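Local coordinates for protein alginate lyase (Paenibacillus sp. FPU-7, PDB 6KFN) that cleaves alginate, probably by beta-elimination, on a right-handed parallel beta-helix scaffold, at residues Y230-Q242 with N259-N272. Residues are numbered along the deposited sequence; the frame is centred on the assembly and turned at random. Where two conformers were deposited one is given.
With NA (sodium ion), chain C.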
loop_
_atom_site.group_PDB
_atom_site.type_symbol
_atom_site.label_atom_id
_atom_site.label_comp_id
_atom_site.label_asym_id
_atom_site.label_seq_id
_atom_site.Cartn_x
_atom_site.Cartn_y
_atom_site.Cartn_z
ATOM N N TYR A 230 -5.159 15.238 4.253
ATOM C CA TYR A 230 -6.132 16.246 3.848
ATOM C C TYR A 230 -7.507 15.601 3.766
ATOM O O TYR A 230 -7.773 14.784 2.872
ATOM C CB TYR A 230 -5.766 16.819 2.463
ATOM C CG TYR A 230 -4.452 17.525 2.420
ATOM C CD1 TYR A 230 -4.313 18.800 2.930
ATOM C CD2 TYR A 230 -3.331 16.953 1.845
ATOM C CE1 TYR A 230 -3.118 19.484 2.875
ATOM C CE2 TYR A 230 -2.130 17.626 1.753
ATOM C CZ TYR A 230 -2.026 18.915 2.265
ATOM O OH TYR A 230 -0.853 19.625 2.220
ATOM N N ARG A 231 -8.407 15.974 4.659
ATOM C CA ARG A 231 -9.786 15.474 4.586
ATOM C C ARG A 231 -10.552 16.081 3.400
ATOM O O ARG A 231 -11.448 15.452 2.855
ATOM C CB ARG A 231 -10.477 15.735 5.914
ATOM C CG ARG A 231 -11.932 15.286 5.983
ATOM C CD ARG A 231 -12.407 15.364 7.431
ATOM N NE ARG A 231 -13.829 15.109 7.633
ATOM C CZ ARG A 231 -14.799 16.004 7.475
ATOM N NH1 ARG A 231 -14.536 17.210 7.030
ATOM N NH2 ARG A 231 -16.054 15.687 7.793
ATOM N N ASN A 232 -10.197 17.329 3.039
ATOM C CA ASN A 232 -10.786 17.994 1.881
ATOM C C ASN A 232 -12.315 18.071 1.963
ATOM O O ASN A 232 -13.009 18.018 0.942
ATOM C CB ASN A 232 -10.326 17.395 0.566
ATOM C CG ASN A 232 -8.884 17.688 0.268
ATOM O OD1 ASN A 232 -8.286 18.653 0.737
ATOM N ND2 ASN A 232 -8.292 16.814 -0.548
ATOM N N GLY A 233 -12.834 18.217 3.180
ATOM C CA GLY A 233 -14.270 18.353 3.337
ATOM C C GLY A 233 -15.069 17.080 3.146
ATOM O O GLY A 233 -16.304 17.142 3.108
ATOM N N ASN A 234 -14.417 15.931 3.029
ATOM C CA ASN A 234 -15.098 14.676 2.758
ATOM C C ASN A 234 -15.728 14.142 4.047
ATOM O O ASN A 234 -15.046 13.616 4.921
ATOM C CB ASN A 234 -14.113 13.684 2.172
ATOM C CG ASN A 234 -14.757 12.355 1.833
ATOM O OD1 ASN A 234 -15.957 12.147 2.013
ATOM N ND2 ASN A 234 -13.955 11.433 1.335
ATOM N N SER A 235 -17.060 14.260 4.130
ATOM C CA SER A 235 -17.796 13.861 5.313
ATOM C C SER A 235 -17.760 12.358 5.577
ATOM O O SER A 235 -18.133 11.931 6.680
ATOM C CB SER A 235 -19.254 14.339 5.227
ATOM O OG SER A 235 -19.284 15.745 5.237
ATOM N N ASN A 236 -17.351 11.563 4.591
ATOM C CA ASN A 236 -17.173 10.128 4.849
ATOM C C ASN A 236 -15.971 9.843 5.755
ATOM O O ASN A 236 -15.851 8.728 6.252
ATOM C CB ASN A 236 -17.073 9.346 3.553
ATOM C CG ASN A 236 -18.350 9.466 2.760
ATOM O OD1 ASN A 236 -19.410 9.137 3.272
ATOM N ND2 ASN A 236 -18.271 9.967 1.545
ATOM N N ILE A 237 -15.058 10.804 5.903
ATOM C CA ILE A 237 -13.889 10.643 6.773
ATOM C C ILE A 237 -14.286 11.155 8.148
ATOM O O ILE A 237 -14.560 12.348 8.329
ATOM C CB ILE A 237 -12.687 11.400 6.206
ATOM C CG1 ILE A 237 -12.285 10.806 4.862
ATOM C CG2 ILE A 237 -11.526 11.386 7.217
ATOM C CD1 ILE A 237 -11.220 11.617 4.124
ATOM N N VAL A 238 -14.348 10.241 9.110
ATOM C CA VAL A 238 -14.778 10.514 10.470
ATOM C C VAL A 238 -13.612 10.805 11.413
ATOM O O VAL A 238 -13.781 11.547 12.377
ATOM C CB VAL A 238 -15.639 9.335 10.975
ATOM C CG1 VAL A 238 -15.896 9.437 12.469
ATOM C CG2 VAL A 238 -16.922 9.281 10.154
ATOM N N ASP A 239 -12.447 10.212 11.172
ATOM C CA ASP A 239 -11.238 10.377 11.961
ATOM C C ASP A 239 -10.070 10.369 10.989
ATOM O O ASP A 239 -10.145 9.744 9.939
ATOM C CB ASP A 239 -11.035 9.241 12.967
ATOM C CG ASP A 239 -12.117 9.116 14.008
ATOM O OD1 ASP A 239 -12.391 10.119 14.703
ATOM O OD2 ASP A 239 -12.670 7.988 14.135
ATOM N N ALA A 240 -8.950 11.007 11.364
ATOM C CA ALA A 240 -7.736 10.862 10.552
ATOM C C ALA A 240 -7.213 9.421 10.615
ATOM O O ALA A 240 -7.003 8.764 9.588
ATOM C CB ALA A 240 -6.648 11.828 11.002
ATOM N N PHE A 241 -6.961 8.947 11.846
ATOM C CA PHE A 241 -6.349 7.649 12.079
ATOM C C PHE A 241 -7.164 6.922 13.151
ATOM O O PHE A 241 -7.605 7.542 14.124
ATOM C CB PHE A 241 -4.892 7.789 12.571
ATOM C CG PHE A 241 -4.038 8.719 11.728
ATOM C CD1 PHE A 241 -3.892 8.528 10.360
ATOM C CD2 PHE A 241 -3.376 9.783 12.313
ATOM C CE1 PHE A 241 -3.094 9.362 9.603
ATOM C CE2 PHE A 241 -2.566 10.629 11.563
ATOM C CZ PHE A 241 -2.434 10.426 10.211
ATOM N N GLN A 242 -7.335 5.620 12.961
ATOM C CA GLN A 242 -7.994 4.768 13.935
ATOM C C GLN A 242 -7.098 3.607 14.302
ATOM O O GLN A 242 -6.221 3.209 13.526
ATOM C CB GLN A 242 -9.320 4.226 13.384
ATOM C CG GLN A 242 -10.313 5.333 13.071
ATOM C CD GLN A 242 -11.543 4.870 12.348
ATOM O OE1 GLN A 242 -11.610 3.756 11.818
ATOM N NE2 GLN A 242 -12.531 5.736 12.268
ATOM N N ASN A 259 2.715 14.025 12.651
ATOM C CA ASN A 259 1.776 14.071 11.535
ATOM C C ASN A 259 1.027 15.408 11.568
ATOM O O ASN A 259 0.834 15.972 12.636
ATOM C CB ASN A 259 0.760 12.923 11.633
ATOM C CG ASN A 259 1.443 11.573 11.616
ATOM O OD1 ASN A 259 1.907 11.115 10.581
ATOM N ND2 ASN A 259 1.522 10.931 12.778
ATOM N N THR A 260 0.580 15.868 10.411
ATOM C CA THR A 260 -0.233 17.055 10.289
ATOM C C THR A 260 -1.496 16.689 9.540
ATOM O O THR A 260 -1.413 16.110 8.445
ATOM C CB THR A 260 0.518 18.163 9.558
ATOM O OG1 THR A 260 1.691 18.487 10.294
ATOM C CG2 THR A 260 -0.361 19.409 9.445
ATOM N N VAL A 261 -2.641 16.994 10.121
ATOM C CA VAL A 261 -3.908 16.662 9.511
ATOM C C VAL A 261 -4.816 17.867 9.453
ATOM O O VAL A 261 -4.966 18.623 10.414
ATOM C CB VAL A 261 -4.565 15.444 10.201
ATOM C CG1 VAL A 261 -3.717 14.181 9.996
ATOM C CG2 VAL A 261 -4.819 15.671 11.690
ATOM N N TYR A 262 -5.473 18.001 8.295
ATOM C CA TYR A 262 -6.383 19.088 7.973
ATOM C C TYR A 262 -7.768 18.476 7.902
ATOM O O TYR A 262 -8.133 17.832 6.902
ATOM C CB TYR A 262 -5.967 19.759 6.650
ATOM C CG TYR A 262 -4.607 20.373 6.688
ATOM C CD1 TYR A 262 -4.417 21.677 7.139
ATOM C CD2 TYR A 262 -3.475 19.651 6.318
ATOM C CE1 TYR A 262 -3.167 22.234 7.236
ATOM C CE2 TYR A 262 -2.222 20.186 6.411
ATOM C CZ TYR A 262 -2.049 21.499 6.861
ATOM O OH TYR A 262 -0.815 22.066 6.973
ATOM N N LEU A 263 -8.533 18.640 8.986
ATOM C CA LEU A 263 -9.769 17.918 9.225
ATOM C C LEU A 263 -11.036 18.765 9.135
ATOM O O LEU A 263 -12.114 18.255 9.422
ATOM C CB LEU A 263 -9.706 17.185 10.562
ATOM C CG LEU A 263 -8.567 16.152 10.654
ATOM C CD1 LEU A 263 -8.534 15.522 12.047
ATOM C CD2 LEU A 263 -8.614 15.112 9.573
ATOM N N ASP A 264 -10.904 20.040 8.715
ATOM C CA ASP A 264 -11.997 20.927 8.332
ATOM C C ASP A 264 -12.813 21.486 9.496
ATOM O O ASP A 264 -13.089 22.694 9.525
ATOM C CB ASP A 264 -12.951 20.297 7.317
ATOM C CG ASP A 264 -12.197 19.755 6.126
ATOM O OD1 ASP A 264 -11.534 20.565 5.428
ATOM O OD2 ASP A 264 -12.228 18.543 5.894
ATOM N N GLN A 265 -13.251 20.628 10.389
ATOM C CA GLN A 265 -14.145 20.942 11.479
ATOM C C GLN A 265 -13.553 20.314 12.739
ATOM O O GLN A 265 -12.557 19.588 12.692
ATOM C CB GLN A 265 -15.569 20.416 11.162
ATOM C CG GLN A 265 -15.569 18.902 10.999
ATOM C CD GLN A 265 -16.895 18.231 10.690
ATOM O OE1 GLN A 265 -17.103 17.068 11.073
ATOM N NE2 GLN A 265 -17.765 18.912 9.955
ATOM N N ALA A 266 -14.180 20.582 13.880
ATOM C CA ALA A 266 -13.631 20.149 15.168
ATOM C C ALA A 266 -13.918 18.684 15.513
ATOM O O ALA A 266 -13.232 18.131 16.371
ATOM C CB ALA A 266 -14.165 21.043 16.298
ATOM N N ALA A 267 -14.869 18.035 14.885
ATOM C CA ALA A 267 -15.296 16.732 15.364
ATOM C C ALA A 267 -14.345 15.569 15.088
ATOM O O ALA A 267 -14.171 14.743 15.992
ATOM C CB ALA A 267 -16.698 16.381 14.858
ATOM N N PRO A 268 -13.729 15.422 13.911
ATOM C CA PRO A 268 -12.884 14.229 13.697
ATOM C C PRO A 268 -11.731 14.159 14.699
ATOM O O PRO A 268 -11.131 15.170 15.048
ATOM C CB PRO A 268 -12.372 14.449 12.271
ATOM C CG PRO A 268 -13.489 15.215 11.601
ATOM C CD PRO A 268 -13.951 16.183 12.655
ATOM N N TYR A 269 -11.385 12.951 15.133
ATOM C CA TYR A 269 -10.202 12.777 15.964
ATOM C C TYR A 269 -8.961 12.619 15.093
ATOM O O TYR A 269 -9.020 12.120 13.961
ATOM C CB TYR A 269 -10.355 11.570 16.909
ATOM C CG TYR A 269 -11.185 11.922 18.113
ATOM C CD1 TYR A 269 -12.592 11.942 18.068
ATOM C CD2 TYR A 269 -10.594 12.310 19.279
ATOM C CE1 TYR A 269 -13.324 12.332 19.171
ATOM C CE2 TYR A 269 -11.307 12.715 20.371
ATOM C CZ TYR A 269 -12.676 12.738 20.279
ATOM O OH TYR A 269 -13.458 13.143 21.356
ATOM N N VAL A 270 -7.813 13.019 15.652
ATOM C CA VAL A 270 -6.538 12.691 15.051
ATOM C C VAL A 270 -6.233 11.211 15.182
ATOM O O VAL A 270 -5.934 10.527 14.198
ATOM C CB VAL A 270 -5.429 13.587 15.633
ATOM C CG1 VAL A 270 -4.084 13.227 15.013
ATOM C CG2 VAL A 270 -5.742 15.055 15.403
ATOM N N VAL A 271 -6.296 10.706 16.432
ATOM C CA VAL A 271 -6.184 9.269 16.688
ATOM C C VAL A 271 -7.375 8.836 17.517
ATOM O O VAL A 271 -7.548 9.313 18.649
ATOM C CB VAL A 271 -4.884 8.858 17.401
ATOM C CG1 VAL A 271 -4.861 7.337 17.623
ATOM C CG2 VAL A 271 -3.660 9.320 16.627
ATOM N N ASN A 272 -8.176 7.929 16.963
ATOM C CA ASN A 272 -9.304 7.312 17.667
ATOM C C ASN A 272 -8.936 5.843 17.889
ATOM O O ASN A 272 -9.049 5.024 16.966
ATOM C CB ASN A 272 -10.578 7.470 16.860
ATOM C CG ASN A 272 -11.773 6.963 17.591
ATOM O OD1 ASN A 272 -11.705 6.606 18.785
ATOM N ND2 ASN A 272 -12.910 6.960 16.908
HETATM NA NA NA C . -13.076 2.781 10.215
HETATM O O HOH W 1 -8.689 19.245 4.477
HETATM O O HOH W 2 -11.399 3.304 8.628
HETATM O O HOH W 3 -12.352 0.529 10.374
HETATM O O HOH W 4 -14.762 2.287 11.792
#
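Two successive coils of the right-handed beta-helix stack here, Tyr230 pairing with Tyr262 and Phe241-Gln242 running parallel to Val271-Asn272, with the turns between these strands packed on each other. At the first strand pair the tyrosine rings lie side by side, planes 12° apart but centroids 5.2 Å apart, so they barely overlap; Arg231 N donates a hydrogen bond to Tyr262 O. Arg231 then runs extended, CG opposite the backbone N (chi1 179°), which carries its guanidinium over to the 263-268 turn. In the guanidinium plane, Arg231 NH1 forms a salt bridge with Asp264 OD2 (2.9 Å), while Arg231 NE donates almost straight (176°) to Ile237 O of its own turn. Gly233 N reaches Asp264 OD2 at 2.8 Å from the same face of the carboxylate as NH1, so one oxygen holds two donors. Pro268 CG lies over one guanidinium face. A methionine in place of Arg231 would probably leave Asp264 without its charged mate and Ile237 O without the NE donor. Further along, the Asp239 carboxylate links both coils: Asp239 OD1 accepts from Tyr269 N (3.0 Å) through its anti lone pair, and OD2 takes Asn272 ND2 from above its plane and Gln242 NE2. The latter bond probably helps fix the rotation of the amide of Gln242, whose OE1 binds sodium at 2.4 Å, a site completed by Asp212, Tyr210 and three waters. Inside the coil, Phe241 CZ meets Val261 CG1 at 4.0 Å. The contact's later strands, 241-243 and 269-273, continue one parallel sheet, between strands 215-217 and 293-294.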